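Local structure of putative uncharacterized protein (Chaetomium thermophilum, 5T8V) at residues A360-L371 / G563-L574; S464-K472 / K594-L602. The protein probably acts as a chromatin-associated cohesin loader, Scc2, of which this chain is the HEAT-repeat C-terminal fragment. One frame throughout, in Å; residues are numbered along the deposited sequence.

In the fold
From the N terminus, the first contact segment met is 360-371, then 464-472, before 563-574 closes contact 1 and 594-602 closes contact 2. Since the segments alternate, the two loops cross rather than nest. The 191 residues spanned by contact 1 and the 121 spanned by contact 2 are mostly helical and contain no strand, consistent with a HEAT-repeat protein, though loops this long bring together helices far apart in sequence. The contact centres lie about 27 Å apart and their nearest atoms about 11 Å, without touching. Contact 1 ties helix 556-574 to helix 357-391 in the same general sense, inclined by 32°, whereas contact 2 sets helix 590-602 steeply across helix 446-474.

Contact 1 of 2, residues A360-L371 / G563-L574; sequences AIRDLDTISTPL and GRLAYRLREMIL
Knobs-into-holes packing joins helices 357-391 and 556-574: L364 sits among A566, L569, R570 and I573, and I573 sits among L364, I367, S368 and L371. The segment axes run in the same general sense, inclined by 32°, and approach to 8.3 Å. Small residues mark the close end, where A360 CB lies 3.6 Å from A566 CB. In L364, chi1 175° puts CG anti to the backbone N, and chi2 56° sends CD2 over the backbone of A566, 3.9 Å from its CA, and CD1 to I573 CD1 at 4.0 Å. This long-range pairing brings helix 556-574 back onto helix 357-391 within a HEAT-repeat protein, and helix 527-550 packs on both, with C545 against L364 and I544 against I361 and L569. Cutting L364 back to an alanine is likely to empty the hole between A566, L569 and I573, leaving I573 CD1 with S368 CB but not the leucine methyl. I573 CG2 is flanked by L371 CD1 at 3.6 Å and I367 CD1 at 3.9 Å. The I367 side chain crosses that of R570 at about a right angle, CG2 against R570 CG, and R570 NH2 is hydrogen-bonded to I347 O. S368 OG donates to L364 O at 2.8 Å.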
loop_
_atom_site.group_PDB
_atom_site.type_symbol
_atom_site.label_atom_id
_atom_site.label_comp_id
_atom_site.label_asym_id
_atom_site.label_seq_id
_atom_site.Cartn_x
_atom_site.Cartn_y
_atom_site.Cartn_z
ATOM N N ALA A 360 -6.395 -51.055 -13.893
ATOM C CA ALA A 360 -6.324 -50.107 -15.000
ATOM C C ALA A 360 -5.676 -48.804 -14.551
ATOM O O ALA A 360 -4.790 -48.264 -15.227
ATOM C CB ALA A 360 -7.725 -49.854 -15.557
ATOM N N ILE A 361 -6.101 -48.290 -13.396
ATOM C CA ILE A 361 -5.518 -47.066 -12.859
ATOM C C ILE A 361 -4.027 -47.246 -12.619
ATOM O O ILE A 361 -3.228 -46.348 -12.903
ATOM C CB ILE A 361 -6.251 -46.654 -11.569
ATOM C CG1 ILE A 361 -7.685 -46.219 -11.892
ATOM C CG2 ILE A 361 -5.485 -45.548 -10.828
ATOM C CD1 ILE A 361 -7.806 -44.857 -12.563
ATOM N N ARG A 362 -3.625 -48.401 -12.086
ATOM C CA ARG A 362 -2.216 -48.587 -11.757
ATOM C C ARG A 362 -1.363 -48.681 -13.018
ATOM O O ARG A 362 -0.269 -48.101 -13.083
ATOM C CB ARG A 362 -2.050 -49.832 -10.880
ATOM C CG ARG A 362 -0.852 -49.801 -9.931
ATOM C CD ARG A 362 -0.799 -48.515 -9.113
ATOM N NE ARG A 362 -2.110 -48.147 -8.579
ATOM C CZ ARG A 362 -2.502 -46.901 -8.321
ATOM N NH1 ARG A 362 -1.697 -45.872 -8.558
ATOM N NH2 ARG A 362 -3.715 -46.678 -7.831
ATOM N N ASP A 363 -1.850 -49.397 -14.033
ATOM C CA ASP A 363 -1.188 -49.402 -15.333
ATOM C C ASP A 363 -1.015 -47.982 -15.856
ATOM O O ASP A 363 0.097 -47.560 -16.209
ATOM C CB ASP A 363 -1.999 -50.234 -16.325
ATOM C CG ASP A 363 -1.958 -51.717 -16.016
ATOM O OD1 ASP A 363 -1.387 -52.100 -14.973
ATOM O OD2 ASP A 363 -2.506 -52.501 -16.821
ATOM N N LEU A 364 -2.115 -47.225 -15.910
ATOM C CA LEU A 364 -2.028 -45.854 -16.395
ATOM C C LEU A 364 -1.006 -45.059 -15.594
ATOM O O LEU A 364 -0.265 -44.245 -16.153
ATOM C CB LEU A 364 -3.395 -45.176 -16.336
ATOM C CG LEU A 364 -3.382 -43.693 -16.720
ATOM C CD1 LEU A 364 -2.777 -43.482 -18.103
ATOM C CD2 LEU A 364 -4.783 -43.126 -16.666
ATOM N N ASP A 365 -0.948 -45.282 -14.282
ATOM C CA ASP A 365 0.020 -44.569 -13.457
ATOM C C ASP A 365 1.442 -44.891 -13.896
ATOM O O ASP A 365 2.267 -43.986 -14.084
ATOM C CB ASP A 365 -0.192 -44.922 -11.985
ATOM C CG ASP A 365 0.766 -44.194 -11.065
ATOM O OD1 ASP A 365 0.623 -42.962 -10.916
ATOM O OD2 ASP A 365 1.654 -44.851 -10.485
ATOM N N THR A 366 1.741 -46.180 -14.094
ATOM C CA THR A 366 3.098 -46.565 -14.471
ATOM C C THR A 366 3.481 -45.998 -15.833
ATOM O O THR A 366 4.641 -45.630 -16.050
ATOM C CB THR A 366 3.248 -48.087 -14.476
ATOM O OG1 THR A 366 2.356 -48.656 -15.443
ATOM C CG2 THR A 366 2.954 -48.668 -13.097
ATOM N N ILE A 367 2.532 -45.923 -16.768
ATOM C CA ILE A 367 2.899 -45.421 -18.091
ATOM C C ILE A 367 2.983 -43.896 -18.111
ATOM O O ILE A 367 3.817 -43.331 -18.829
ATOM C CB ILE A 367 1.921 -45.924 -19.167
ATOM C CG1 ILE A 367 2.461 -45.583 -20.558
ATOM C CG2 ILE A 367 0.543 -45.308 -18.974
ATOM C CD1 ILE A 367 1.642 -46.139 -21.704
ATOM N N SER A 368 2.145 -43.207 -17.338
ATOM C CA SER A 368 2.012 -41.762 -17.472
ATOM C C SER A 368 2.942 -40.985 -16.548
ATOM O O SER A 368 3.427 -39.915 -16.932
ATOM C CB SER A 368 0.562 -41.333 -17.213
ATOM O OG SER A 368 0.207 -41.499 -15.853
ATOM N N THR A 369 3.204 -41.476 -15.337
ATOM C CA THR A 369 4.012 -40.687 -14.410
ATOM C C THR A 369 5.412 -40.392 -14.940
ATOM O O THR A 369 5.910 -39.280 -14.689
ATOM C CB THR A 369 4.087 -41.376 -13.041
ATOM O OG1 THR A 369 4.602 -42.703 -13.189
ATOM C CG2 THR A 369 2.707 -41.425 -12.390
ATOM N N PRO A 370 6.091 -41.289 -15.664
ATOM C CA PRO A 370 7.424 -40.930 -16.177
ATOM C C PRO A 370 7.397 -39.793 -17.186
ATOM O O PRO A 370 8.342 -38.994 -17.236
ATOM C CB PRO A 370 7.919 -42.235 -16.817
ATOM C CG PRO A 370 7.036 -43.308 -16.275
ATOM C CD PRO A 370 5.719 -42.662 -16.045
ATOM N N LEU A 371 6.343 -39.697 -17.997
ATOM C CA LEU A 371 6.262 -38.628 -18.987
ATOM C C LEU A 371 6.202 -37.263 -18.311
ATOM O O LEU A 371 6.930 -36.333 -18.686
ATOM C CB LEU A 371 5.039 -38.848 -19.879
ATOM C CG LEU A 371 4.989 -40.205 -20.588
ATOM C CD1 LEU A 371 3.659 -40.399 -21.298
ATOM C CD2 LEU A 371 6.138 -40.342 -21.569
ATOM N N GLY A 563 -12.040 -46.596 -14.519
ATOM C CA GLY A 563 -11.266 -47.664 -15.130
ATOM C C GLY A 563 -11.314 -47.612 -16.644
ATOM O O GLY A 563 -10.295 -47.807 -17.317
ATOM N N ARG A 564 -12.497 -47.346 -17.204
ATOM C CA ARG A 564 -12.604 -47.163 -18.649
ATOM C C ARG A 564 -11.708 -46.022 -19.112
ATOM O O ARG A 564 -10.963 -46.158 -20.090
ATOM C CB ARG A 564 -14.056 -46.898 -19.040
ATOM C CG ARG A 564 -15.016 -48.004 -18.641
ATOM C CD ARG A 564 -16.461 -47.570 -18.825
ATOM N NE ARG A 564 -17.376 -48.374 -18.021
ATOM C CZ ARG A 564 -18.638 -48.044 -17.769
ATOM N NH1 ARG A 564 -19.147 -46.918 -18.252
ATOM N NH2 ARG A 564 -19.393 -48.839 -17.024
ATOM N N LEU A 565 -11.765 -44.884 -18.416
ATOM C CA LEU A 565 -10.879 -43.772 -18.746
ATOM C C LEU A 565 -9.418 -44.188 -18.645
ATOM O O LEU A 565 -8.581 -43.740 -19.437
ATOM C CB LEU A 565 -11.158 -42.585 -17.826
ATOM C CG LEU A 565 -12.455 -41.816 -18.075
ATOM C CD1 LEU A 565 -12.762 -40.895 -16.902
ATOM C CD2 LEU A 565 -12.364 -41.021 -19.366
ATOM N N ALA A 566 -9.090 -45.044 -17.677
ATOM C CA ALA A 566 -7.713 -45.497 -17.527
ATOM C C ALA A 566 -7.263 -46.279 -18.755
ATOM O O ALA A 566 -6.215 -45.987 -19.347
ATOM C CB ALA A 566 -7.577 -46.343 -16.262
ATOM N N TYR A 567 -8.051 -47.279 -19.159
ATOM C CA TYR A 567 -7.720 -48.037 -20.362
ATOM C C TYR A 567 -7.600 -47.114 -21.570
ATOM O O TYR A 567 -6.586 -47.126 -22.282
ATOM C CB TYR A 567 -8.778 -49.113 -20.610
ATOM C CG TYR A 567 -8.624 -49.822 -21.938
ATOM C CD1 TYR A 567 -7.760 -50.900 -22.076
ATOM C CD2 TYR A 567 -9.341 -49.411 -23.056
ATOM C CE1 TYR A 567 -7.615 -51.551 -23.289
ATOM C CE2 TYR A 567 -9.202 -50.053 -24.272
ATOM C CZ TYR A 567 -8.337 -51.122 -24.384
ATOM O OH TYR A 567 -8.196 -51.766 -25.594
ATOM N N ARG A 568 -8.631 -46.300 -21.811
ATOM C CA ARG A 568 -8.632 -45.409 -22.965
ATOM C C ARG A 568 -7.377 -44.550 -23.001
ATOM O O ARG A 568 -6.658 -44.525 -24.004
ATOM C CB ARG A 568 -9.882 -44.529 -22.941
ATOM C CG ARG A 568 -11.175 -45.300 -23.122
ATOM C CD ARG A 568 -12.387 -44.445 -22.807
ATOM N NE ARG A 568 -13.617 -45.234 -22.806
ATOM C CZ ARG A 568 -14.799 -44.785 -22.396
ATOM N NH1 ARG A 568 -14.927 -43.545 -21.945
ATOM N NH2 ARG A 568 -15.856 -45.584 -22.435
ATOM N N LEU A 569 -7.098 -43.833 -21.910
ATOM C CA LEU A 569 -5.944 -42.938 -21.895
ATOM C C LEU A 569 -4.635 -43.697 -22.049
ATOM O O LEU A 569 -3.682 -43.170 -22.634
ATOM C CB LEU A 569 -5.932 -42.112 -20.610
ATOM C CG LEU A 569 -6.613 -40.743 -20.714
ATOM C CD1 LEU A 569 -5.833 -39.812 -21.631
ATOM C CD2 LEU A 569 -8.057 -40.881 -21.183
ATOM N N ARG A 570 -4.559 -44.926 -21.534
ATOM C CA ARG A 570 -3.366 -45.735 -21.759
ATOM C C ARG A 570 -3.171 -45.998 -23.250
ATOM O O ARG A 570 -2.090 -45.755 -23.805
ATOM C CB ARG A 570 -3.474 -47.044 -20.977
ATOM C CG ARG A 570 -2.161 -47.800 -20.824
ATOM C CD ARG A 570 -2.206 -49.139 -21.543
ATOM N NE ARG A 570 -3.256 -50.009 -21.020
ATOM C CZ ARG A 570 -3.629 -51.156 -21.581
ATOM N NH1 ARG A 570 -3.044 -51.581 -22.693
ATOM N NH2 ARG A 570 -4.593 -51.879 -21.029
ATOM N N GLU A 571 -4.224 -46.479 -23.920
ATOM C CA GLU A 571 -4.147 -46.692 -25.363
ATOM C C GLU A 571 -3.799 -45.406 -26.099
ATOM O O GLU A 571 -3.098 -45.440 -27.116
ATOM C CB GLU A 571 -5.473 -47.249 -25.884
ATOM C CG GLU A 571 -5.867 -48.604 -25.311
ATOM C CD GLU A 571 -5.041 -49.749 -25.872
ATOM O OE1 GLU A 571 -3.868 -49.523 -26.236
ATOM O OE2 GLU A 571 -5.571 -50.877 -25.957
ATOM N N MET A 572 -4.277 -44.264 -25.602
ATOM C CA MET A 572 -3.998 -42.990 -26.255
ATOM C C MET A 572 -2.533 -42.604 -26.111
ATOM O O MET A 572 -1.917 -42.114 -27.064
ATOM C CB MET A 572 -4.895 -41.902 -25.669
ATOM C CG MET A 572 -6.021 -41.467 -26.583
ATOM S SD MET A 572 -7.247 -40.481 -25.706
ATOM C CE MET A 572 -8.111 -41.767 -24.832
ATOM N N ILE A 573 -1.960 -42.805 -24.924
ATOM C CA ILE A 573 -0.554 -42.480 -24.722
ATOM C C ILE A 573 0.323 -43.393 -25.567
ATOM O O ILE A 573 1.329 -42.954 -26.137
ATOM C CB ILE A 573 -0.196 -42.568 -23.227
ATOM C CG1 ILE A 573 -0.918 -41.461 -22.456
ATOM C CG2 ILE A 573 1.319 -42.462 -23.021
ATOM C CD1 ILE A 573 -0.779 -41.554 -20.950
ATOM N N LEU A 574 -0.042 -44.674 -25.669
ATOM C CA LEU A 574 0.767 -45.589 -26.469
ATOM C C LEU A 574 0.654 -45.290 -27.959
ATOM O O LEU A 574 1.593 -45.559 -28.714
ATOM C CB LEU A 574 0.363 -47.035 -26.184
ATOM C CG LEU A 574 0.700 -47.554 -24.783
ATOM C CD1 LEU A 574 0.079 -48.922 -24.563
ATOM C CD2 LEU A 574 2.206 -47.616 -24.568
#

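Contact 2 of 2, residues S464-K472 / K594-L602; sequences SKLRGHVRK and KLSYSIILL
K594 O is gripped twice by S598: S598 OG donates to it at 2.6 Å, from above the carbonyl plane (37° out of it), and S598 N donates from the opposite face. This bond turns the hydroxyl back along helix 590-602, while S598 CB remains against V470 CG2 of helix 446-474. Within this HEAT-repeat protein the contact is a long-range one between two helices that cross steeply, their N-to-C directions 133° apart and the segment axes 10.1 Å apart at closest approach. No hydrogen bond joins the two segments, and their direct contact is mainly apolar, with 379 Å² buried in total. V470 is central to it. With chi1 at 167°, CG1 lies anti to the backbone N and reaches L602 CD1 at 3.8 Å, tip to tip, and it also meets L595 CD1, whose side chain crosses that of V470 at about a right angle. One turn earlier, L466 divides its two methyls between neighbours: CD1 meets L601 CD1 at 3.6 Å across a right-angled crossing, and CD2 slides past L602 CD2. That same methyl of L602 also lies against the aliphatic CG of R467, so L602 is held between L466, R467 and V470. Toward the other end of the contact the chemistry is mixed. K594 bends at chi2 and chi3 and sends its NZ to a salt bridge with D417, while the middle of its chain passes H469: K594 CD lies in the plane of the imidazole at its edge, 3.9 Å from H469 NE2.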
loop_
_atom_site.group_PDB
_atom_site.type_symbol
_atom_site.label_atom_id
_atom_site.label_comp_id
_atom_site.label_asym_id
_atom_site.label_seq_id
_atom_site.Cartn_x
_atom_site.Cartn_y
_atom_site.Cartn_z
ATOM N N SER A 464 -5.465 -13.718 -11.833
ATOM C CA SER A 464 -6.686 -12.938 -11.665
ATOM C C SER A 464 -7.358 -12.683 -13.009
ATOM O O SER A 464 -8.576 -12.856 -13.156
ATOM C CB SER A 464 -6.363 -11.620 -10.964
ATOM O OG SER A 464 -7.539 -10.872 -10.712
ATOM N N LYS A 465 -6.571 -12.275 -14.007
ATOM C CA LYS A 465 -7.120 -12.058 -15.340
ATOM C C LYS A 465 -7.721 -13.339 -15.903
ATOM O O LYS A 465 -8.792 -13.310 -16.521
ATOM C CB LYS A 465 -6.036 -11.511 -16.268
ATOM C CG LYS A 465 -6.328 -11.728 -17.741
ATOM C CD LYS A 465 -5.497 -10.825 -18.630
ATOM C CE LYS A 465 -5.568 -11.280 -20.079
ATOM N NZ LYS A 465 -6.956 -11.671 -20.484
ATOM N N LEU A 466 -7.054 -14.475 -15.698
ATOM C CA LEU A 466 -7.598 -15.736 -16.195
ATOM C C LEU A 466 -8.945 -16.043 -15.555
ATOM O O LEU A 466 -9.884 -16.467 -16.239
ATOM C CB LEU A 466 -6.610 -16.874 -15.941
ATOM C CG LEU A 466 -7.073 -18.266 -16.379
ATOM C CD1 LEU A 466 -5.940 -19.022 -17.033
ATOM C CD2 LEU A 466 -7.596 -19.050 -15.198
ATOM N N ARG A 467 -9.063 -15.831 -14.243
ATOM C CA ARG A 467 -10.319 -16.113 -13.556
ATOM C C ARG A 467 -11.432 -15.202 -14.057
ATOM O O ARG A 467 -12.554 -15.656 -14.327
ATOM C CB ARG A 467 -10.123 -15.965 -12.047
ATOM C CG ARG A 467 -9.310 -17.095 -11.438
ATOM C CD ARG A 467 -8.609 -16.674 -10.161
ATOM N NE ARG A 467 -9.524 -16.039 -9.221
ATOM C CZ ARG A 467 -10.450 -16.687 -8.521
ATOM N NH1 ARG A 467 -10.597 -18.000 -8.660
ATOM N NH2 ARG A 467 -11.236 -16.017 -7.687
ATOM N N GLY A 468 -11.139 -13.908 -14.199
ATOM C CA GLY A 468 -12.125 -13.002 -14.764
ATOM C C GLY A 468 -12.564 -13.432 -16.150
ATOM O O GLY A 468 -13.758 -13.428 -16.466
ATOM N N HIS A 469 -11.605 -13.820 -16.994
ATOM C CA HIS A 469 -11.939 -14.257 -18.344
ATOM C C HIS A 469 -12.811 -15.506 -18.315
ATOM O O HIS A 469 -13.725 -15.651 -19.134
ATOM C CB HIS A 469 -10.661 -14.506 -19.144
ATOM C CG HIS A 469 -10.897 -14.749 -20.603
ATOM N ND1 HIS A 469 -11.871 -14.088 -21.321
ATOM C CD2 HIS A 469 -10.280 -15.576 -21.481
ATOM C CE1 HIS A 469 -11.847 -14.500 -22.575
ATOM N NE2 HIS A 469 -10.891 -15.402 -22.699
ATOM N N VAL A 470 -12.555 -16.416 -17.373
ATOM C CA VAL A 470 -13.384 -17.614 -17.262
ATOM C C VAL A 470 -14.810 -17.235 -16.886
ATOM O O VAL A 470 -15.777 -17.751 -17.457
ATOM C CB VAL A 470 -12.777 -18.602 -16.250
ATOM C CG1 VAL A 470 -13.782 -19.706 -15.896
ATOM C CG2 VAL A 470 -11.507 -19.216 -16.816
ATOM N N ARG A 471 -14.965 -16.336 -15.911
ATOM C CA ARG A 471 -16.309 -15.911 -15.533
ATOM C C ARG A 471 -17.030 -15.280 -16.718
ATOM O O ARG A 471 -18.208 -15.572 -16.972
ATOM C CB ARG A 471 -16.247 -14.937 -14.356
ATOM C CG ARG A 471 -17.448 -15.037 -13.415
ATOM C CD ARG A 471 -17.367 -14.031 -12.273
ATOM N NE ARG A 471 -16.045 -14.015 -11.649
ATOM C CZ ARG A 471 -15.663 -14.816 -10.657
ATOM N NH1 ARG A 471 -16.499 -15.715 -10.152
ATOM N NH2 ARG A 471 -14.433 -14.716 -10.168
ATOM N N LYS A 472 -16.331 -14.427 -17.469
ATOM C CA LYS A 472 -16.940 -13.801 -18.639
ATOM C C LYS A 472 -17.391 -14.849 -19.649
ATOM O O LYS A 472 -18.556 -14.870 -20.061
ATOM C CB LYS A 472 -15.953 -12.829 -19.281
ATOM C CG LYS A 472 -16.573 -11.958 -20.359
ATOM C CD LYS A 472 -15.535 -11.477 -21.353
ATOM C CE LYS A 472 -16.168 -10.639 -22.447
ATOM N NZ LYS A 472 -15.185 -10.292 -23.509
ATOM N N LYS A 594 -10.956 -22.649 -25.547
ATOM C CA LYS A 594 -10.311 -21.748 -24.600
ATOM C C LYS A 594 -10.944 -21.860 -23.217
ATOM O O LYS A 594 -10.234 -21.924 -22.205
ATOM C CB LYS A 594 -10.381 -20.312 -25.117
ATOM C CG LYS A 594 -9.953 -19.263 -24.104
ATOM C CD LYS A 594 -9.024 -18.234 -24.715
ATOM C CE LYS A 594 -7.632 -18.798 -24.910
ATOM N NZ LYS A 594 -6.609 -17.721 -25.072
ATOM N N LEU A 595 -12.277 -21.895 -23.149
ATOM C CA LEU A 595 -12.937 -22.044 -21.856
ATOM C C LEU A 595 -12.587 -23.380 -21.216
ATOM O O LEU A 595 -12.331 -23.449 -20.009
ATOM C CB LEU A 595 -14.454 -21.905 -22.006
ATOM C CG LEU A 595 -15.280 -22.116 -20.733
ATOM C CD1 LEU A 595 -14.791 -21.232 -19.597
ATOM C CD2 LEU A 595 -16.743 -21.842 -21.011
ATOM N N SER A 596 -12.568 -24.453 -22.008
ATOM C CA SER A 596 -12.218 -25.766 -21.477
ATOM C C SER A 596 -10.834 -25.745 -20.845
ATOM O O SER A 596 -10.663 -26.071 -19.662
ATOM C CB SER A 596 -12.284 -26.811 -22.591
ATOM O OG SER A 596 -13.596 -26.917 -23.109
ATOM N N TYR A 597 -9.826 -25.351 -21.625
ATOM C CA TYR A 597 -8.466 -25.347 -21.107
ATOM C C TYR A 597 -8.327 -24.411 -19.915
ATOM O O TYR A 597 -7.573 -24.705 -18.982
ATOM C CB TYR A 597 -7.483 -24.962 -22.215
ATOM C CG TYR A 597 -6.042 -25.074 -21.785
ATOM C CD1 TYR A 597 -5.477 -26.312 -21.506
ATOM C CD2 TYR A 597 -5.250 -23.947 -21.646
ATOM C CE1 TYR A 597 -4.165 -26.422 -21.103
ATOM C CE2 TYR A 597 -3.935 -24.048 -21.245
ATOM C CZ TYR A 597 -3.398 -25.289 -20.972
ATOM O OH TYR A 597 -2.086 -25.394 -20.573
ATOM N N SER A 598 -9.050 -23.289 -19.916
ATOM C CA SER A 598 -8.992 -22.382 -18.774
ATOM C C SER A 598 -9.561 -23.041 -17.522
ATOM O O SER A 598 -9.002 -22.897 -16.427
ATOM C CB SER A 598 -9.744 -21.092 -19.095
ATOM O OG SER A 598 -9.239 -20.486 -20.273
ATOM N N ILE A 599 -10.671 -23.767 -17.663
ATOM C CA ILE A 599 -11.209 -24.524 -16.537
ATOM C C ILE A 599 -10.168 -25.510 -16.025
ATOM O O ILE A 599 -9.963 -25.646 -14.813
ATOM C CB ILE A 599 -12.513 -25.234 -16.951
ATOM C CG1 ILE A 599 -13.625 -24.207 -17.166
ATOM C CG2 ILE A 599 -12.950 -26.237 -15.894
ATOM C CD1 ILE A 599 -14.748 -24.702 -18.054
ATOM N N ILE A 600 -9.493 -26.212 -16.936
ATOM C CA ILE A 600 -8.420 -27.110 -16.520
ATOM C C ILE A 600 -7.362 -26.347 -15.732
ATOM O O ILE A 600 -6.853 -26.832 -14.713
ATOM C CB ILE A 600 -7.820 -27.823 -17.745
ATOM C CG1 ILE A 600 -8.858 -28.776 -18.347
ATOM C CG2 ILE A 600 -6.554 -28.591 -17.361
ATOM C CD1 ILE A 600 -8.471 -29.350 -19.682
ATOM N N LEU A 601 -7.020 -25.139 -16.183
ATOM C CA LEU A 601 -5.978 -24.367 -15.514
ATOM C C LEU A 601 -6.403 -23.957 -14.110
ATOM O O LEU A 601 -5.581 -23.955 -13.188
ATOM C CB LEU A 601 -5.620 -23.136 -16.347
ATOM C CG LEU A 601 -4.789 -23.387 -17.608
ATOM C CD1 LEU A 601 -4.661 -22.106 -18.404
ATOM C CD2 LEU A 601 -3.405 -23.936 -17.269
ATOM N N LEU A 602 -7.676 -23.598 -13.926
ATOM C CA LEU A 602 -8.129 -23.196 -12.598
ATOM C C LEU A 602 -7.887 -24.278 -11.558
ATOM O O LEU A 602 -7.776 -23.963 -10.370
ATOM C CB LEU A 602 -9.613 -22.835 -12.623
ATOM C CG LEU A 602 -9.993 -21.550 -13.362
ATOM C CD1 LEU A 602 -11.498 -21.373 -13.350
ATOM C CD2 LEU A 602 -9.310 -20.335 -12.751
#